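Dextranase (Pseudarthrobacter oxydans, PDB 6NZS) catalyses the endohydrolysis of (1->6)-alpha-D-glucosidic linkages in dextran. Local coordinates at residues 115-120 and 433-438; 136-139 and 143-146; 179-184 and 404-409; 185-190 and 381-386; 339-344 and 358-363. One frame throughout, in Å; residues are numbered along the deposited sequence.

Contact 1. Residues 115-120 and 433-438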
# COMPACT_ATOMS: atom_id res chain seq x y z
N GLN A 115 20.48 -4.39 4.33
CA GLN A 115 19.78 -5.17 3.32
C GLN A 115 18.77 -4.31 2.57
O GLN A 115 18.12 -3.44 3.17
CB GLN A 115 19.09 -6.37 3.96
CG GLN A 115 20.12 -7.42 4.42
CD GLN A 115 20.87 -8.03 3.25
OE1 GLN A 115 20.26 -8.44 2.27
NE2 GLN A 115 22.20 -8.09 3.34
N ILE A 116 18.66 -4.54 1.27
CA ILE A 116 17.68 -3.88 0.42
C ILE A 116 16.53 -4.84 0.19
O ILE A 116 16.75 -6.01 -0.13
CB ILE A 116 18.31 -3.46 -0.93
CG1 ILE A 116 19.42 -2.44 -0.70
CG2 ILE A 116 17.24 -2.92 -1.89
CD1 ILE A 116 20.34 -2.26 -1.88
N ARG A 117 15.30 -4.35 0.36
CA ARG A 117 14.13 -5.13 -0.01
C ARG A 117 13.27 -4.26 -0.91
O ARG A 117 13.00 -3.09 -0.56
CB ARG A 117 13.32 -5.59 1.21
CG ARG A 117 14.03 -6.64 2.07
CD ARG A 117 13.00 -7.45 2.90
NE ARG A 117 13.61 -8.54 3.66
CZ ARG A 117 12.97 -9.41 4.44
NH1 ARG A 117 11.64 -9.37 4.62
NH2 ARG A 117 13.67 -10.35 5.07
N PRO A 118 12.81 -4.75 -2.07
CA PRO A 118 12.94 -6.11 -2.63
C PRO A 118 14.39 -6.61 -2.75
O PRO A 118 15.26 -5.92 -3.28
CB PRO A 118 12.29 -5.97 -4.02
CG PRO A 118 11.25 -4.91 -3.84
CD PRO A 118 11.92 -3.91 -2.89
N SER A 119 14.62 -7.82 -2.24
CA SER A 119 15.93 -8.46 -2.33
C SER A 119 16.34 -8.73 -3.76
O SER A 119 17.54 -8.87 -4.04
CB SER A 119 15.92 -9.77 -1.54
OG SER A 119 15.67 -9.51 -0.17
N SER A 120 15.38 -8.80 -4.69
CA SER A 120 15.70 -8.98 -6.09
C SER A 120 16.44 -7.78 -6.67
O SER A 120 17.03 -7.91 -7.75
CB SER A 120 14.41 -9.24 -6.89
OG SER A 120 13.52 -8.14 -6.81
N VAL A 433 5.87 -8.48 -1.68
CA VAL A 433 5.43 -8.17 -0.33
C VAL A 433 6.68 -8.26 0.54
O VAL A 433 7.09 -9.35 0.94
CB VAL A 433 4.34 -9.13 0.13
CG1 VAL A 433 3.75 -8.71 1.48
CG2 VAL A 433 3.21 -9.21 -0.93
N ILE A 434 7.32 -7.11 0.77
CA ILE A 434 8.63 -7.12 1.41
C ILE A 434 8.53 -7.41 2.90
O ILE A 434 9.49 -7.92 3.49
CB ILE A 434 9.43 -5.83 1.12
CG1 ILE A 434 8.67 -4.56 1.53
CG2 ILE A 434 9.88 -5.77 -0.35
CD1 ILE A 434 9.58 -3.32 1.58
N HIS A 435 7.41 -7.05 3.52
CA HIS A 435 7.16 -7.34 4.93
C HIS A 435 5.68 -7.53 5.12
O HIS A 435 4.86 -7.06 4.33
CB HIS A 435 7.63 -6.18 5.81
CG HIS A 435 9.11 -6.00 5.82
ND1 HIS A 435 9.96 -6.95 6.34
CD2 HIS A 435 9.90 -5.01 5.34
CE1 HIS A 435 11.21 -6.55 6.19
NE2 HIS A 435 11.20 -5.37 5.59
N ASN A 436 5.33 -8.22 6.21
CA ASN A 436 3.94 -8.33 6.61
C ASN A 436 3.90 -8.72 8.08
O ASN A 436 4.82 -9.38 8.57
CB ASN A 436 3.19 -9.38 5.77
CG ASN A 436 3.52 -10.80 6.18
OD1 ASN A 436 2.78 -11.42 6.95
ND2 ASN A 436 4.64 -11.31 5.70
N ARG A 437 2.83 -8.33 8.76
CA ARG A 437 2.64 -8.70 10.16
C ARG A 437 1.31 -9.43 10.34
O ARG A 437 0.63 -9.26 11.35
CB ARG A 437 2.74 -7.48 11.08
CG ARG A 437 4.17 -6.95 11.25
CD ARG A 437 4.30 -6.00 12.46
NE ARG A 437 3.38 -4.87 12.37
CZ ARG A 437 3.61 -3.75 11.69
NH1 ARG A 437 4.74 -3.59 11.02
NH2 ARG A 437 2.69 -2.79 11.68
N MET A 438 0.94 -10.24 9.36
CA MET A 438 -0.31 -11.00 9.45
C MET A 438 -0.13 -12.13 10.46
O MET A 438 0.72 -13.01 10.28
CB MET A 438 -0.72 -11.51 8.07
CG MET A 438 -1.02 -10.36 7.09
SD MET A 438 -1.73 -10.87 5.50
CE MET A 438 -0.38 -11.83 4.84

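Contact 2. Residues 136-139 and 143-146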
# COMPACT_ATOMS: atom_id res chain seq x y z
N LYS A 136 24.14 2.03 -5.04
CA LYS A 136 24.04 2.47 -6.43
C LYS A 136 22.66 2.12 -6.95
O LYS A 136 22.31 0.94 -7.07
CB LYS A 136 25.12 1.83 -7.30
CG LYS A 136 25.11 2.41 -8.71
CD LYS A 136 26.16 1.73 -9.57
CE LYS A 136 27.32 2.66 -9.85
NZ LYS A 136 27.59 2.70 -11.31
N VAL A 137 21.86 3.14 -7.26
CA VAL A 137 20.51 2.94 -7.79
C VAL A 137 20.57 3.21 -9.29
O VAL A 137 20.80 4.36 -9.70
CB VAL A 137 19.49 3.86 -7.10
CG1 VAL A 137 18.10 3.57 -7.64
CG2 VAL A 137 19.52 3.65 -5.58
N PRO A 138 20.42 2.21 -10.14
CA PRO A 138 20.43 2.46 -11.58
C PRO A 138 19.18 3.21 -11.98
O PRO A 138 18.12 3.08 -11.36
CB PRO A 138 20.45 1.05 -12.18
CG PRO A 138 19.79 0.19 -11.16
CD PRO A 138 20.09 0.81 -9.82
N TYR A 139 19.32 4.01 -13.04
CA TYR A 139 18.15 4.66 -13.60
C TYR A 139 17.26 3.65 -14.31
O TYR A 139 17.73 2.77 -15.04
CB TYR A 139 18.56 5.78 -14.57
CG TYR A 139 17.33 6.38 -15.21
CD1 TYR A 139 16.46 7.16 -14.47
CD2 TYR A 139 17.01 6.11 -16.54
CE1 TYR A 139 15.31 7.68 -15.03
CE2 TYR A 139 15.86 6.63 -17.11
CZ TYR A 139 15.02 7.41 -16.36
OH TYR A 139 13.87 7.92 -16.92
N GLY A 143 11.69 4.13 -12.19
CA GLY A 143 12.26 4.39 -10.88
C GLY A 143 12.26 3.12 -10.03
O GLY A 143 11.94 2.02 -10.49
N TYR A 144 12.65 3.30 -8.77
CA TYR A 144 12.67 2.21 -7.80
C TYR A 144 12.15 2.72 -6.47
O TYR A 144 12.53 3.81 -6.04
CB TYR A 144 14.11 1.71 -7.58
CG TYR A 144 14.69 0.90 -8.71
CD1 TYR A 144 15.39 1.52 -9.75
CD2 TYR A 144 14.56 -0.48 -8.75
CE1 TYR A 144 15.93 0.78 -10.78
CE2 TYR A 144 15.10 -1.23 -9.79
CZ TYR A 144 15.79 -0.58 -10.81
OH TYR A 144 16.34 -1.30 -11.86
N ARG A 145 11.29 1.94 -5.83
CA ARG A 145 10.84 2.20 -4.47
C ARG A 145 11.25 1.01 -3.62
O ARG A 145 10.87 -0.13 -3.92
CB ARG A 145 9.31 2.38 -4.45
CG ARG A 145 8.84 3.68 -5.16
CD ARG A 145 7.64 3.45 -6.09
NE ARG A 145 7.95 2.53 -7.19
CZ ARG A 145 8.63 2.86 -8.28
NH1 ARG A 145 9.08 4.10 -8.45
NH2 ARG A 145 8.87 1.95 -9.21
N PHE A 146 12.05 1.25 -2.58
CA PHE A 146 12.65 0.13 -1.86
C PHE A 146 12.95 0.52 -0.42
O PHE A 146 12.98 1.70 -0.06
CB PHE A 146 13.92 -0.39 -2.57
CG PHE A 146 15.01 0.63 -2.73
CD1 PHE A 146 14.98 1.55 -3.76
CD2 PHE A 146 16.09 0.65 -1.84
CE1 PHE A 146 16.00 2.48 -3.91
CE2 PHE A 146 17.11 1.56 -1.97
CZ PHE A 146 17.07 2.48 -3.01
O HOH W 1 17.46 -0.25 -14.10

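Contact 3. Residues 179-184 and 404-409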
# COMPACT_ATOMS: atom_id res chain seq x y z
N HIS A 179 7.25 -11.89 12.37
CA HIS A 179 7.99 -11.27 11.28
C HIS A 179 9.12 -10.42 11.85
O HIS A 179 8.99 -9.86 12.94
CB HIS A 179 7.07 -10.40 10.42
CG HIS A 179 7.65 -10.06 9.08
ND1 HIS A 179 7.60 -10.93 8.01
CD2 HIS A 179 8.32 -8.97 8.65
CE1 HIS A 179 8.21 -10.38 6.97
NE2 HIS A 179 8.66 -9.19 7.33
N THR A 180 10.21 -10.32 11.10
CA THR A 180 11.37 -9.51 11.46
C THR A 180 11.53 -8.37 10.46
O THR A 180 11.52 -8.60 9.25
CB THR A 180 12.62 -10.38 11.49
OG1 THR A 180 12.48 -11.36 12.53
CG2 THR A 180 13.87 -9.54 11.76
N GLU A 181 11.65 -7.14 10.96
CA GLU A 181 11.69 -5.98 10.09
C GLU A 181 12.33 -4.82 10.85
O GLU A 181 12.49 -4.90 12.09
CB GLU A 181 10.28 -5.59 9.61
CG GLU A 181 9.45 -5.02 10.77
CD GLU A 181 7.98 -4.79 10.46
OE1 GLU A 181 7.56 -4.96 9.30
OE2 GLU A 181 7.24 -4.43 11.40
N PRO A 182 12.72 -3.75 10.16
CA PRO A 182 13.21 -2.56 10.88
C PRO A 182 12.13 -1.98 11.77
O PRO A 182 10.97 -1.83 11.36
CB PRO A 182 13.58 -1.59 9.75
CG PRO A 182 13.87 -2.49 8.57
CD PRO A 182 12.88 -3.61 8.70
N ARG A 183 12.50 -1.64 13.01
CA ARG A 183 11.58 -0.91 13.88
C ARG A 183 11.30 0.47 13.30
O ARG A 183 10.14 0.93 13.29
CB ARG A 183 12.19 -0.75 15.27
CG ARG A 183 11.23 -0.12 16.28
CD ARG A 183 11.83 0.06 17.68
NE ARG A 183 12.48 -1.14 18.21
CZ ARG A 183 11.91 -2.03 19.03
NH1 ARG A 183 10.65 -1.89 19.44
NH2 ARG A 183 12.61 -3.07 19.45
N ASN A 184 12.35 1.15 12.84
CA ASN A 184 12.25 2.44 12.19
C ASN A 184 12.58 2.18 10.72
O ASN A 184 13.75 2.00 10.36
CB ASN A 184 13.20 3.42 12.85
CG ASN A 184 12.88 3.62 14.31
OD1 ASN A 184 11.85 4.20 14.65
ND2 ASN A 184 13.74 3.12 15.18
N VAL A 404 5.38 -2.81 -4.90
CA VAL A 404 6.11 -3.16 -3.68
C VAL A 404 5.17 -2.89 -2.51
O VAL A 404 4.56 -1.82 -2.44
CB VAL A 404 7.38 -2.31 -3.56
CG1 VAL A 404 8.06 -2.54 -2.21
CG2 VAL A 404 8.35 -2.61 -4.71
N ILE A 405 5.02 -3.87 -1.61
CA ILE A 405 4.02 -3.79 -0.55
C ILE A 405 4.67 -4.05 0.80
O ILE A 405 5.38 -5.05 0.97
CB ILE A 405 2.87 -4.79 -0.79
CG1 ILE A 405 2.15 -4.46 -2.11
CG2 ILE A 405 1.90 -4.77 0.41
CD1 ILE A 405 1.10 -5.49 -2.51
N TRP A 406 4.43 -3.15 1.76
CA TRP A 406 4.77 -3.35 3.17
C TRP A 406 3.43 -3.54 3.87
O TRP A 406 2.72 -2.58 4.15
CB TRP A 406 5.53 -2.15 3.73
CG TRP A 406 6.22 -2.44 5.05
CD1 TRP A 406 5.68 -3.04 6.17
CD2 TRP A 406 7.58 -2.14 5.37
NE1 TRP A 406 6.64 -3.13 7.15
CE2 TRP A 406 7.81 -2.58 6.69
CE3 TRP A 406 8.63 -1.53 4.66
CZ2 TRP A 406 9.06 -2.45 7.31
CZ3 TRP A 406 9.85 -1.40 5.27
CH2 TRP A 406 10.06 -1.87 6.58
N LYS A 407 3.07 -4.79 4.13
CA LYS A 407 1.79 -5.09 4.73
C LYS A 407 1.91 -4.98 6.24
O LYS A 407 2.94 -5.35 6.81
CB LYS A 407 1.38 -6.50 4.29
CG LYS A 407 0.15 -7.08 4.96
CD LYS A 407 -1.10 -6.39 4.48
CE LYS A 407 -2.26 -6.67 5.42
NZ LYS A 407 -3.54 -6.12 4.84
N ASN A 408 0.87 -4.44 6.90
CA ASN A 408 0.85 -4.42 8.36
C ASN A 408 0.13 -5.65 8.88
O ASN A 408 0.46 -6.77 8.47
CB ASN A 408 0.31 -3.08 8.89
CG ASN A 408 1.31 -1.93 8.71
OD1 ASN A 408 2.36 -2.09 8.08
ND2 ASN A 408 1.01 -0.79 9.31
N GLU A 409 -0.87 -5.49 9.76
CA GLU A 409 -1.42 -6.63 10.50
C GLU A 409 -2.72 -7.16 9.92
O GLU A 409 -2.95 -8.38 9.92
CB GLU A 409 -1.70 -6.21 11.94
CG GLU A 409 -0.46 -5.88 12.74
CD GLU A 409 -0.22 -4.40 12.89
OE1 GLU A 409 -0.98 -3.61 12.29
OE2 GLU A 409 0.73 -4.03 13.61
O HOH W 2 5.36 -6.03 8.38

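Contact 4. Residues 185-190 and 381-386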
# COMPACT_ATOMS: atom_id res chain seq x y z
N SER A 185 11.55 2.10 9.90
CA SER A 185 11.78 1.75 8.51
C SER A 185 12.25 2.95 7.71
O SER A 185 12.08 4.11 8.11
CB SER A 185 10.53 1.11 7.90
OG SER A 185 9.41 1.98 7.91
N MET A 186 12.88 2.66 6.57
CA MET A 186 13.47 3.69 5.72
C MET A 186 13.20 3.30 4.27
O MET A 186 13.80 2.36 3.76
CB MET A 186 14.97 3.83 5.95
CG MET A 186 15.65 4.84 5.01
SD MET A 186 14.97 6.50 5.18
CE MET A 186 15.84 7.36 3.87
N MET A 187 12.30 4.05 3.61
CA MET A 187 11.98 3.83 2.21
C MET A 187 12.66 4.89 1.37
O MET A 187 12.74 6.06 1.76
CB MET A 187 10.47 3.94 2.01
CG MET A 187 9.82 2.65 1.57
SD MET A 187 10.08 1.32 2.75
CE MET A 187 9.34 2.06 4.21
N ILE A 188 13.16 4.48 0.20
CA ILE A 188 13.67 5.40 -0.81
C ILE A 188 12.76 5.30 -2.03
O ILE A 188 12.52 4.20 -2.55
CB ILE A 188 15.13 5.09 -1.19
CG1 ILE A 188 16.04 5.29 0.02
CG2 ILE A 188 15.57 5.99 -2.36
CD1 ILE A 188 17.49 4.88 -0.22
N PHE A 189 12.26 6.44 -2.47
CA PHE A 189 11.45 6.52 -3.68
C PHE A 189 12.30 7.31 -4.68
O PHE A 189 12.30 8.54 -4.69
CB PHE A 189 10.13 7.24 -3.39
CG PHE A 189 9.27 6.58 -2.34
CD1 PHE A 189 9.34 5.21 -2.08
CD2 PHE A 189 8.36 7.34 -1.62
CE1 PHE A 189 8.53 4.62 -1.11
CE2 PHE A 189 7.54 6.76 -0.67
CZ PHE A 189 7.62 5.40 -0.41
N ALA A 190 13.05 6.57 -5.51
CA ALA A 190 13.90 7.14 -6.55
C ALA A 190 13.04 7.21 -7.80
O ALA A 190 12.81 6.20 -8.46
CB ALA A 190 15.12 6.26 -6.77
N ASN A 381 4.26 0.60 -11.02
CA ASN A 381 5.39 1.25 -10.35
C ASN A 381 4.96 1.96 -9.08
O ASN A 381 5.05 3.18 -8.99
CB ASN A 381 6.10 2.22 -11.31
CG ASN A 381 6.40 1.60 -12.67
OD1 ASN A 381 6.68 0.41 -12.77
ND2 ASN A 381 6.37 2.43 -13.72
N THR A 382 4.51 1.20 -8.08
CA THR A 382 3.90 1.77 -6.89
C THR A 382 4.47 1.13 -5.63
O THR A 382 5.09 0.06 -5.68
CB THR A 382 2.38 1.58 -6.89
OG1 THR A 382 2.09 0.17 -6.91
CG2 THR A 382 1.73 2.24 -8.09
N PHE A 383 4.25 1.81 -4.50
CA PHE A 383 4.57 1.29 -3.17
C PHE A 383 3.35 1.46 -2.28
O PHE A 383 2.80 2.56 -2.20
CB PHE A 383 5.76 2.05 -2.54
CG PHE A 383 6.03 1.65 -1.12
CD1 PHE A 383 6.84 0.56 -0.83
CD2 PHE A 383 5.46 2.35 -0.06
CE1 PHE A 383 7.09 0.17 0.49
CE2 PHE A 383 5.69 1.96 1.27
CZ PHE A 383 6.50 0.88 1.54
N PHE A 384 2.93 0.39 -1.61
CA PHE A 384 1.80 0.46 -0.69
C PHE A 384 2.20 -0.07 0.68
O PHE A 384 2.58 -1.23 0.82
CB PHE A 384 0.62 -0.36 -1.19
CG PHE A 384 -0.10 0.27 -2.34
CD1 PHE A 384 0.32 0.04 -3.64
CD2 PHE A 384 -1.19 1.09 -2.12
CE1 PHE A 384 -0.34 0.63 -4.71
CE2 PHE A 384 -1.87 1.69 -3.18
CZ PHE A 384 -1.44 1.46 -4.48
N ASN A 385 2.06 0.78 1.69
CA ASN A 385 1.95 0.34 3.07
C ASN A 385 0.47 0.44 3.41
O ASN A 385 -0.16 1.47 3.14
CB ASN A 385 2.77 1.28 3.95
CG ASN A 385 2.68 0.99 5.44
OD1 ASN A 385 2.52 1.91 6.23
ND2 ASN A 385 2.84 -0.27 5.83
N ALA A 386 -0.12 -0.64 3.95
CA ALA A 386 -1.54 -0.64 4.26
C ALA A 386 -1.83 -1.59 5.42
O ALA A 386 -1.18 -2.63 5.56
CB ALA A 386 -2.41 -1.02 3.05

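Contact 5. Residues 339-344 and 358-363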
# COMPACT_ATOMS: atom_id res chain seq x y z
N TYR A 339 -8.54 6.76 7.15
CA TYR A 339 -9.55 5.81 6.68
C TYR A 339 -9.10 5.30 5.31
O TYR A 339 -7.90 5.32 5.02
CB TYR A 339 -10.94 6.49 6.69
CG TYR A 339 -12.12 5.54 6.69
CD1 TYR A 339 -12.34 4.69 7.76
CD2 TYR A 339 -13.00 5.49 5.62
CE1 TYR A 339 -13.42 3.81 7.77
CE2 TYR A 339 -14.09 4.63 5.62
CZ TYR A 339 -14.29 3.79 6.70
OH TYR A 339 -15.36 2.92 6.72
N HIS A 340 -10.04 4.88 4.47
CA HIS A 340 -9.67 4.35 3.16
C HIS A 340 -8.94 5.41 2.34
O HIS A 340 -9.25 6.61 2.41
CB HIS A 340 -10.90 3.92 2.35
CG HIS A 340 -11.73 2.87 2.99
ND1 HIS A 340 -12.95 2.47 2.47
CD2 HIS A 340 -11.54 2.12 4.11
CE1 HIS A 340 -13.47 1.53 3.24
NE2 HIS A 340 -12.64 1.31 4.24
N SER A 341 -7.99 4.95 1.52
CA SER A 341 -7.19 5.87 0.71
C SER A 341 -7.97 6.46 -0.46
O SER A 341 -7.81 7.64 -0.79
CB SER A 341 -5.92 5.17 0.19
OG SER A 341 -6.24 4.06 -0.66
N PHE A 342 -8.82 5.66 -1.11
CA PHE A 342 -9.25 6.03 -2.45
C PHE A 342 -10.59 5.37 -2.75
O PHE A 342 -10.75 4.18 -2.50
CB PHE A 342 -8.19 5.55 -3.46
CG PHE A 342 -8.52 5.90 -4.88
CD1 PHE A 342 -9.31 5.05 -5.64
CD2 PHE A 342 -8.06 7.07 -5.44
CE1 PHE A 342 -9.64 5.38 -6.95
CE2 PHE A 342 -8.39 7.40 -6.75
CZ PHE A 342 -9.17 6.55 -7.49
N VAL A 343 -11.53 6.14 -3.31
CA VAL A 343 -12.81 5.58 -3.73
C VAL A 343 -13.40 6.40 -4.86
O VAL A 343 -13.14 7.60 -4.99
CB VAL A 343 -13.83 5.45 -2.57
CG1 VAL A 343 -14.44 6.80 -2.23
CG2 VAL A 343 -14.92 4.43 -2.90
N VAL A 344 -14.17 5.73 -5.71
CA VAL A 344 -14.96 6.36 -6.75
C VAL A 344 -16.38 5.87 -6.57
O VAL A 344 -16.61 4.66 -6.42
CB VAL A 344 -14.45 5.98 -8.16
CG1 VAL A 344 -15.34 6.60 -9.23
CG2 VAL A 344 -13.00 6.40 -8.33
N TYR A 358 3.01 6.04 -7.60
CA TYR A 358 2.13 6.46 -6.52
C TYR A 358 2.51 5.63 -5.30
O TYR A 358 2.83 4.44 -5.42
CB TYR A 358 0.69 6.16 -6.95
CG TYR A 358 -0.35 6.28 -5.87
CD1 TYR A 358 -0.96 7.50 -5.60
CD2 TYR A 358 -0.76 5.16 -5.16
CE1 TYR A 358 -1.93 7.60 -4.63
CE2 TYR A 358 -1.73 5.26 -4.18
CZ TYR A 358 -2.31 6.48 -3.92
OH TYR A 358 -3.29 6.59 -2.96
N LYS A 359 2.49 6.27 -4.12
CA LYS A 359 2.91 5.61 -2.89
C LYS A 359 1.94 5.91 -1.76
O LYS A 359 1.39 7.01 -1.67
CB LYS A 359 4.31 6.04 -2.44
CG LYS A 359 5.39 5.95 -3.51
CD LYS A 359 5.52 7.30 -4.25
CE LYS A 359 6.36 7.18 -5.48
NZ LYS A 359 6.48 8.53 -6.07
N GLN A 360 1.76 4.92 -0.89
CA GLN A 360 1.00 5.08 0.35
C GLN A 360 1.90 4.66 1.50
O GLN A 360 2.46 3.56 1.49
CB GLN A 360 -0.27 4.22 0.30
CG GLN A 360 -1.17 4.34 1.51
CD GLN A 360 -2.41 3.48 1.36
OE1 GLN A 360 -2.90 3.23 0.24
NE2 GLN A 360 -2.92 3.01 2.47
N VAL A 361 2.08 5.56 2.48
CA VAL A 361 2.99 5.35 3.61
C VAL A 361 2.27 5.69 4.91
O VAL A 361 1.30 6.45 4.93
CB VAL A 361 4.29 6.18 3.50
CG1 VAL A 361 5.05 5.82 2.24
CG2 VAL A 361 4.00 7.67 3.52
N GLY A 362 2.77 5.13 6.00
CA GLY A 362 2.22 5.48 7.31
C GLY A 362 0.79 5.04 7.53
O GLY A 362 0.00 5.78 8.14
N SER A 363 0.44 3.83 7.10
CA SER A 363 -0.93 3.32 7.21
C SER A 363 -1.10 2.54 8.52
O SER A 363 -1.26 1.32 8.55
CB SER A 363 -1.27 2.48 5.99
OG SER A 363 -1.28 3.27 4.81
O HOH W 3 -3.93 4.14 -2.03

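Contact 1. Residues 115-120 and 433-438
The carbonyl oxygen of I434 receives NH1 of R117 at 2.8 Å, with an N-H...O angle of 154° and the acceptor lying in the plane of the guanidinium group, at its edge. A long side chain suits this place, because R117 has to reach across from the strand of the Ig-like domain; its chain runs extended from CG to NE (chi3 175°) and carries the guanidinium to the I434 carbonyl. On the way the arginine side chain crosses that of H435 at about a right angle, bringing R117 NH1 to 3.3 Å from H435 CE1, while the guanidinium and imidazole planes are nearly parallel, 14° apart. The contact thus joins the N-terminal Ig-like domain to the right-handed parallel beta-helix of this family 49 glycoside hydrolase. H435 is itself held by hydrogen bonds from the Ig-like side, NE2 with E149 and ND1 with H179, which suits a residue with two ring nitrogens. Nearer the arginine's backbone the contact is apolar. P118, reached through a cis peptide bond, is rigid and compact; its CD sits 3.8 Å from CG2 of I434. That methyl also comes 3.5 Å from P118 N, and CB of R117 lies 3.8 Å from the same I434 CG2.

Contact 2. Residues 136-139 and 143-146
Y144 packs against V137 and P138 where the chain passes between two layers of the N-terminal Ig-like beta-sandwich. Strands 132-137 and 144-150 follow closely in sequence, yet they meet through side chains, V137 CA and Y144 CA being the nearest such pair at 7.9 Å, so the connection behaves as an arch between sheets and not as a hairpin. The apolar part is a fork: the two methyls of V137 serve different rings, CG1 lying 4.0 Å from CD1 of Y144 and CG2 3.7 Å from CZ of F146. A beta-branched residue suits this place, since one CB feeds both contacts. F123 meets both rings edge-to-face and so continues the aromatic cluster. P138 crosses Y144 at about a right angle, its CG 3.9 Å from CE1.

Polar groups meet the tyrosine at its edge and hydroxyl. P138 O lies near the ring plane, 3.2 Å from CE1 of Y144, and takes a hydrogen bond from Y92 OH. Apart from the tyrosine, G143, whose positive phi (63°) is easily adopted without a side chain, offers its carbonyl to NH2 of R145 in a weak bond; R145 also forms a salt bridge with E191. Finally, one water links the two segments, standing in the tyrosine plane 2.7 Å from Y144 OH and giving a hydrogen to Y139 O at 3.2 Å.

Contact 3. Residues 179-184 and 404-409
W406 donates its indole N-H to OE1 of E181, with NE1 and OE1 3.0 Å apart and a bent N-H...O angle of 136°. The approach is oblique for both partners: the indole nitrogen stands above the carboxylate plane, 43° out of it, and the oxygen is tilted from the ring plane. Next to this bond, P182 CD rests 3.9 Å from W406 CH2, a compact apolar ring against the benzene end of the indole. A water gives hydrogens to E181 OE1 at 2.6 Å and to K407 O at 3.0 Å, so OE1 accepts two hydrogen bonds, and the water carries the link on to the backbone.

Further out, the other oxygen fixes the rotation of the carboxylate. E181 OE2 accepts Y155 OH and pairs with R437, which forms a second salt bridge with E409; the shared arginine probably offsets the two nearby acidic charges. With CG between the backbone N and the carbonyl carbon (chi1 70°) and the chain extended beyond it, E181 has the length to bridge these groups. The indole is steadied by H435 and I434 on the neighbouring coil. Such a buried tryptophan-carboxylate pairing here joins the Ig-like domain to one flank of the right-handed parallel beta-helix of family 49 glycoside hydrolases.

Contact 4. Residues 185-190 and 381-386
M187 places a methylene, more squarely than its sulfur, over the ring of F383: CG is 4.0 Å from the ring centroid and only 23° off the normal, a CH-pi contact, whereas SD lies 4.6 Å from that centroid in an oblique Met-aromatic approach. The first torsion, chi1 -115°, falls away from any staggered position, a mild strain that the packing seems to pay for; it sets CG over the face, and the bends at chi2 and chi3 then turn SD and CE past the rim near CZ. This is the hydrophobic seam between strand 176-192 of the Ig-like domain and strand 382-386 on a flank of the parallel beta-helix. Methionine suits the seam because its unbranched chain can fold to the shape of a neighbour, and phenylalanine because it offers a broad apolar face. F383 extends toward the Ig-like strand with CG anti to its backbone N.

F189 shares the same face of F383, covering the base of the ring while M187 covers its outer end. The two rings are neither stacked nor edge-to-face, their planes being 47° apart and their centroids 5.4 Å. W87, V361 and K359 lie round F189; V404 touches F383 and W406 touches M187, both from neighbouring strand 398-407. The closest approach between the rings is F189 CZ to F383 CD2, 3.8 Å.

Contact 5. Residues 339-344 and 358-363
S341 reaches Y358 and Q360 through a water among buried side chains. Its OG, set between the backbone N and the carbonyl carbon (chi1 62°), accepts a hydrogen from that water at 2.7 Å. The water's second hydrogen goes to Q360 OE1, also at 2.7 Å, and Y358 OH stands 2.7 Å away in the same cluster, with the water in the plane of the tyrosine ring. Three polar groups thus share one solvent molecule, which bridges S341 OG and Q360 OE1, themselves 3.6 Å apart. Serine suits the spot because one hydroxyl can both accept from the water and bond D369 O. Q360 is extended beyond CG, and the rotation of its amide is fixed by NE2, which donates to S363 OG at 2.9 Å, nearly straight at 161°, and bonds T368 O. Both ends of the amide are thereby satisfied in a buried place.

After S341 comes F342, its CB facing the other segment and its ring packing on L316, at the start of strand 342-346. Two faces of the right-handed parallel beta-helix are thus bridged across its interior by a water and polar side chains.

Contacts 1, 3 and 4 cluster on the boundary between the Ig-like domain and the beta-helix; contact 2 lies within the first and contact 5 within the second. On the helix side the cluster uses neighbouring parallel strands 382-386, 398-407 and 423-435, one per coil. The centres of contacts 1 and 3 are 7 Å apart, those of 3 and 4 are 11 Å apart, and the centre of contact 5 is 12 Å from that of contact 4. Contacts 3 and 4 share strand 176-192. Along the chain the loops nest: contact 1 encloses contact 3, which encloses contact 4, which encloses contact 5; contact 2 also lies inside the loop of contact 1 but closes before contacts 3 and 4 open. Through these contacts the Ig-like domain is docked against successive coils.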